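Local coordinates for homocysteine S-methyltransferase (Escherichia coli, PDB 5DMM), which transfers a methyl group from S-methylmethionine, or less efficiently S-adenosylmethionine, to homocysteine to form methionine, using zinc as cofactor, at residues C141-F146 with I176-E181; T74-A79 with Q147-P152. One frame throughout, in Å; residues are numbered along the deposited sequence.

Contact 1: residues C141-F146 with I176-E181. With ZN (zinc ion), chain D.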
loop_
_atom_site.group_PDB
_atom_site.type_symbol
_atom_site.label_atom_id
_atom_site.label_comp_id
_atom_site.label_asym_id
_atom_site.label_seq_id
_atom_site.Cartn_x
_atom_site.Cartn_y
_atom_site.Cartn_z
ATOM N N CYS A 141 -16.826 14.137 1.758
ATOM C CA CYS A 141 -17.744 13.222 1.092
ATOM C C CYS A 141 -18.611 12.557 2.148
ATOM O O CYS A 141 -18.162 12.341 3.278
ATOM C CB CYS A 141 -16.991 12.152 0.290
ATOM S SG CYS A 141 -15.911 12.771 -1.035
ATOM N N SER A 142 -19.846 12.216 1.789
ATOM C CA SER A 142 -20.675 11.410 2.680
ATOM C C SER A 142 -20.051 10.027 2.825
ATOM O O SER A 142 -19.205 9.649 2.013
ATOM C CB SER A 142 -22.105 11.293 2.144
ATOM O OG SER A 142 -22.107 10.663 0.880
ATOM N N VAL A 143 -20.452 9.280 3.850
ATOM C CA VAL A 143 -19.975 7.909 3.987
ATOM C C VAL A 143 -20.309 7.137 2.720
ATOM O O VAL A 143 -19.478 6.404 2.195
ATOM C CB VAL A 143 -20.592 7.185 5.201
ATOM C CG1 VAL A 143 -20.174 5.724 5.221
ATOM C CG2 VAL A 143 -20.202 7.868 6.489
ATOM N N GLU A 144 -21.524 7.328 2.212
ATOM C CA GLU A 144 -21.965 6.628 1.007
ATOM C C GLU A 144 -21.124 6.969 -0.212
ATOM O O GLU A 144 -20.860 6.104 -1.059
ATOM C CB GLU A 144 -23.427 6.954 0.697
ATOM C CG GLU A 144 -24.401 6.431 1.715
ATOM C CD GLU A 144 -24.832 7.494 2.705
ATOM O OE1 GLU A 144 -23.962 8.258 3.182
ATOM O OE2 GLU A 144 -26.047 7.568 2.999
ATOM N N ALA A 145 -20.735 8.238 -0.320
ATOM C CA ALA A 145 -19.935 8.691 -1.454
ATOM C C ALA A 145 -18.528 8.102 -1.395
ATOM O O ALA A 145 -18.001 7.642 -2.406
ATOM C CB ALA A 145 -19.868 10.220 -1.497
ATOM N N PHE A 146 -17.924 8.135 -0.212
ATOM C CA PHE A 146 -16.624 7.485 -0.025
ATOM C C PHE A 146 -16.732 6.008 -0.375
ATOM O O PHE A 146 -15.882 5.457 -1.073
ATOM C CB PHE A 146 -16.130 7.617 1.423
ATOM C CG PHE A 146 -15.455 8.930 1.736
ATOM C CD1 PHE A 146 -14.518 9.479 0.872
ATOM C CD2 PHE A 146 -15.737 9.592 2.927
ATOM C CE1 PHE A 146 -13.883 10.685 1.186
ATOM C CE2 PHE A 146 -15.113 10.796 3.245
ATOM C CZ PHE A 146 -14.187 11.341 2.379
ATOM N N ILE A 176 -11.324 7.122 6.394
ATOM C CA ILE A 176 -10.824 5.930 7.067
ATOM C C ILE A 176 -11.979 5.147 7.702
ATOM O O ILE A 176 -12.041 3.919 7.583
ATOM C CB ILE A 176 -9.752 6.299 8.122
ATOM C CG1 ILE A 176 -8.448 6.703 7.403
ATOM C CG2 ILE A 176 -9.517 5.130 9.066
ATOM C CD1 ILE A 176 -7.443 7.425 8.291
ATOM N N GLU A 177 -12.905 5.852 8.354
ATOM C CA GLU A 177 -14.097 5.218 8.927
ATOM C C GLU A 177 -14.943 4.521 7.865
ATOM O O GLU A 177 -15.346 3.370 8.027
ATOM C CB GLU A 177 -14.968 6.251 9.647
ATOM C CG GLU A 177 -14.254 7.079 10.687
ATOM C CD GLU A 177 -15.094 8.247 11.175
ATOM O OE1 GLU A 177 -16.334 8.224 10.983
ATOM O OE2 GLU A 177 -14.512 9.192 11.749
ATOM N N ALA A 178 -15.219 5.247 6.788
ATOM C CA ALA A 178 -16.004 4.727 5.665
ATOM C C ALA A 178 -15.378 3.462 5.092
ATOM O O ALA A 178 -16.067 2.471 4.808
ATOM C CB ALA A 178 -16.139 5.786 4.577
ATOM N N LEU A 179 -14.060 3.488 4.952
ATOM C CA LEU A 179 -13.308 2.347 4.438
ATOM C C LEU A 179 -13.324 1.141 5.390
ATOM O O LEU A 179 -13.459 0.003 4.944
ATOM C CB LEU A 179 -11.862 2.780 4.154
ATOM C CG LEU A 179 -11.051 2.134 3.036
ATOM C CD1 LEU A 179 -11.825 2.101 1.743
ATOM C CD2 LEU A 179 -9.735 2.903 2.834
ATOM N N ALA A 180 -13.175 1.375 6.690
ATOM C CA ALA A 180 -13.244 0.277 7.655
ATOM C C ALA A 180 -14.645 -0.335 7.650
ATOM O O ALA A 180 -14.802 -1.560 7.713
ATOM C CB ALA A 180 -12.874 0.761 9.060
ATOM N N GLU A 181 -15.657 0.519 7.561
ATOM C CA GLU A 181 -17.039 0.049 7.450
ATOM C C GLU A 181 -17.244 -0.792 6.185
ATOM O O GLU A 181 -17.828 -1.874 6.225
ATOM C CB GLU A 181 -18.007 1.234 7.444
ATOM C CG GLU A 181 -18.219 1.887 8.802
ATOM C CD GLU A 181 -19.206 1.122 9.668
ATOM O OE1 GLU A 181 -20.418 1.109 9.328
ATOM O OE2 GLU A 181 -18.766 0.538 10.688
HETATM ZN ZN ZN D . -24.565 9.550 4.695
HETATM O O HOH W 1 -22.692 10.947 5.638
HETATM O O HOH W 2 -25.855 11.000 3.890
#
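Ala-145 N donates to Ser-142 OG at 3.0 Å, an N-cap bond at the start of the helix that presents Val-143 and Phe-146 to Ala-178. The serine hydroxyl sits between its own backbone N and carbonyl carbon (chi1 61°), where it can meet this N-H. Across the contact everything is apolar and centres on one methyl group. Ala-178 CB lies 3.6 Å from Phe-146 CB. The Ala-178 methyl is oblique to the phenyl ring. Val-143 adds one branch: CG1, anti to the backbone N (chi1 174°), comes within 4.1 Å of Ala-178 CB. Cys-141 CB lies 3.4 Å above the plane of the Phe-146 ring, over its centre. Tyr-139, Asn-172, Ser-174 and Glu-175 also touch the Phe-146 side chain. Glu-144 leaves the backbone on the side turned away from 176-181, and its OE1 binds a zinc ion at 2.1 Å. Two waters also bind this zinc, which is distinct from the one held by Cys-229 and Cys-295. The contact joins the first turn of helix 143-159 to helix 173-183. These are successive outer helices of the (beta/alpha)8 TIM barrel, following neighbouring parallel strands, and the small Ala-178 probably helps them approach, with Val-143 CA and Ala-178 CA 5.4 Å apart.

Contact 2: residues T74-A79 with Q147-P152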
loop_
_atom_site.group_PDB
_atom_site.type_symbol
_atom_site.label_atom_id
_atom_site.label_comp_id
_atom_site.label_asym_id
_atom_site.label_seq_id
_atom_site.Cartn_x
_atom_site.Cartn_y
_atom_site.Cartn_z
ATOM N N THR A 74 -9.280 3.614 -10.128
ATOM C CA THR A 74 -10.688 3.503 -9.751
ATOM C C THR A 74 -11.536 3.828 -10.968
ATOM O O THR A 74 -11.065 4.497 -11.873
ATOM C CB THR A 74 -11.085 4.474 -8.623
ATOM O OG1 THR A 74 -10.755 5.814 -9.022
ATOM C CG2 THR A 74 -10.372 4.121 -7.302
ATOM N N PRO A 75 -12.791 3.358 -10.984
ATOM C CA PRO A 75 -13.702 3.800 -12.045
ATOM C C PRO A 75 -13.822 5.324 -12.115
ATOM O O PRO A 75 -13.854 5.863 -13.216
ATOM C CB PRO A 75 -15.029 3.160 -11.646
ATOM C CG PRO A 75 -14.624 1.905 -10.923
ATOM C CD PRO A 75 -13.381 2.294 -10.151
ATOM N N ALA A 76 -13.863 6.004 -10.969
ATOM C CA ALA A 76 -13.898 7.473 -10.940
ATOM C C ALA A 76 -12.719 8.093 -11.688
ATOM O O ALA A 76 -12.895 8.979 -12.534
ATOM C CB ALA A 76 -13.919 7.985 -9.492
ATOM N N GLY A 77 -11.511 7.646 -11.355
ATOM C CA GLY A 77 -10.316 8.158 -12.003
ATOM C C GLY A 77 -10.267 7.833 -13.492
ATOM O O GLY A 77 -9.974 8.700 -14.322
ATOM N N PHE A 78 -10.565 6.581 -13.836
ATOM C CA PHE A 78 -10.353 6.115 -15.204
ATOM C C PHE A 78 -11.473 6.537 -16.157
ATOM O O PHE A 78 -11.381 6.292 -17.367
ATOM C CB PHE A 78 -10.186 4.583 -15.236
ATOM C CG PHE A 78 -8.822 4.095 -14.790
ATOM C CD1 PHE A 78 -7.808 4.986 -14.465
ATOM C CD2 PHE A 78 -8.555 2.736 -14.713
ATOM C CE1 PHE A 78 -6.540 4.524 -14.054
ATOM C CE2 PHE A 78 -7.306 2.271 -14.321
ATOM C CZ PHE A 78 -6.294 3.167 -13.990
ATOM N N ALA A 79 -12.509 7.189 -15.630
ATOM C CA ALA A 79 -13.589 7.685 -16.488
ATOM C C ALA A 79 -13.065 8.817 -17.367
ATOM O O ALA A 79 -13.596 9.068 -18.446
ATOM C CB ALA A 79 -14.768 8.148 -15.675
ATOM N N GLN A 147 -17.775 5.361 0.142
ATOM C CA GLN A 147 -17.935 3.933 -0.085
ATOM C C GLN A 147 -18.211 3.633 -1.563
ATOM O O GLN A 147 -17.681 2.656 -2.102
ATOM C CB GLN A 147 -19.025 3.374 0.834
ATOM C CG GLN A 147 -18.584 3.318 2.298
ATOM C CD GLN A 147 -19.629 2.759 3.232
ATOM O OE1 GLN A 147 -20.821 2.759 2.919
ATOM N NE2 GLN A 147 -19.192 2.292 4.406
ATOM N N ALA A 148 -19.002 4.471 -2.231
ATOM C CA ALA A 148 -19.231 4.294 -3.671
ATOM C C ALA A 148 -17.946 4.469 -4.484
ATOM O O ALA A 148 -17.746 3.796 -5.503
ATOM C CB ALA A 148 -20.297 5.266 -4.167
ATOM N N PHE A 149 -17.084 5.383 -4.039
ATOM C CA PHE A 149 -15.797 5.615 -4.696
ATOM C C PHE A 149 -14.888 4.401 -4.566
ATOM O O PHE A 149 -14.250 3.987 -5.531
ATOM C CB PHE A 149 -15.096 6.851 -4.110
ATOM C CG PHE A 149 -13.649 6.991 -4.518
ATOM C CD1 PHE A 149 -13.306 7.504 -5.759
ATOM C CD2 PHE A 149 -12.637 6.631 -3.651
ATOM C CE1 PHE A 149 -11.978 7.643 -6.135
ATOM C CE2 PHE A 149 -11.295 6.773 -4.017
ATOM C CZ PHE A 149 -10.969 7.276 -5.259
ATOM N N HIS A 150 -14.843 3.828 -3.366
ATOM C CA HIS A 150 -13.903 2.755 -3.078
ATOM C C HIS A 150 -14.386 1.350 -3.439
ATOM O O HIS A 150 -13.575 0.481 -3.739
ATOM C CB HIS A 150 -13.556 2.765 -1.590
ATOM C CG HIS A 150 -12.548 3.794 -1.209
ATOM N ND1 HIS A 150 -11.235 3.743 -1.636
ATOM C CD2 HIS A 150 -12.655 4.912 -0.452
ATOM C CE1 HIS A 150 -10.575 4.774 -1.135
ATOM N NE2 HIS A 150 -11.416 5.500 -0.419
ATOM N N ARG A 151 -15.699 1.131 -3.381
ATOM C CA ARG A 151 -16.263 -0.218 -3.530
ATOM C C ARG A 151 -15.806 -1.019 -4.766
ATOM O O ARG A 151 -15.368 -2.160 -4.610
ATOM C CB ARG A 151 -17.801 -0.151 -3.515
ATOM C CG ARG A 151 -18.468 -1.508 -3.688
ATOM C CD ARG A 151 -19.992 -1.425 -3.494
ATOM N NE ARG A 151 -20.359 -1.045 -2.130
ATOM C CZ ARG A 151 -20.912 0.121 -1.801
ATOM N NH1 ARG A 151 -21.176 1.020 -2.741
ATOM N NH2 ARG A 151 -21.205 0.384 -0.535
ATOM N N PRO A 152 -15.904 -0.452 -5.986
ATOM C CA PRO A 152 -15.508 -1.264 -7.157
ATOM C C PRO A 152 -14.058 -1.761 -7.129
ATOM O O PRO A 152 -13.787 -2.885 -7.573
ATOM C CB PRO A 152 -15.677 -0.307 -8.340
ATOM C CG PRO A 152 -16.469 0.829 -7.855
ATOM C CD PRO A 152 -16.281 0.920 -6.377
HETATM O O HOH W 3 -14.676 4.758 -8.247
#
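Thr-74 and Phe-149 meet at about a right angle, and the threonine gives two atoms to the far end of the ring. OG1 lies 3.6 Å from Phe-149 CE1, oblique to the ring. CG2 lies 3.8 Å from Phe-149 CZ. Ala-76 CB comes to the ring edge, near its plane, 3.8 Å from Phe-149 CD1. Phe-149 reaches these residues because its CG is anti to the backbone N (chi1 168°). Its CD2 lies over the centre of the His-150 ring, and the Phe-149 and Tyr-125 rings meet edge-to-face. The second apolar pair is proline on proline: Pro-75 CG is 3.6 Å from Pro-152 CB. Pro-152 has no N-H to give to the preceding turn, and its helix is kinked there.

The polar links are few. Gly-77 N donates to Thr-74 OG1 at 3.1 Å and 163°, capping the short helix 75-78. Water 3 bridges the segments: it accepts from Ala-76 N at 3.1 Å and donates to Phe-149 O. A valine in place of Thr-74 would probably leave Gly-77 N without its capping acceptor and weaken the start of this helix.

Glu-85 of helix 85-109 touches both prolines. On helix 143-159, His-150 and Arg-151 pack on helix 173-183. Residues 74-79 follow strand 65-67, and helix 143-159 lies between strands 117-122 and 164-170 in the chain.

Overall arrangement
From the N terminus, the chain leaves strand 65-67 and enters the short helix 75-78, the first side of contact 2. It then runs through helix 85-109 and strand 117-122 to helix 143-159, which serves both contacts in turn. Residues 141-146 open contact 1, and residues 147-152 close the 67-residue loop of contact 2. After strand 164-170, residues 176-181 close the 29-residue loop of contact 1. The two loops therefore cross. The centres of contacts 1 and 2 are about 13 Å apart, and Gln-147 NE2 probably donates to Ala-178 O at 3.2 Å, with Leu-179 packing on His-150. Helix 143-159 is thus joined to helix 75-78 and to helix 173-183.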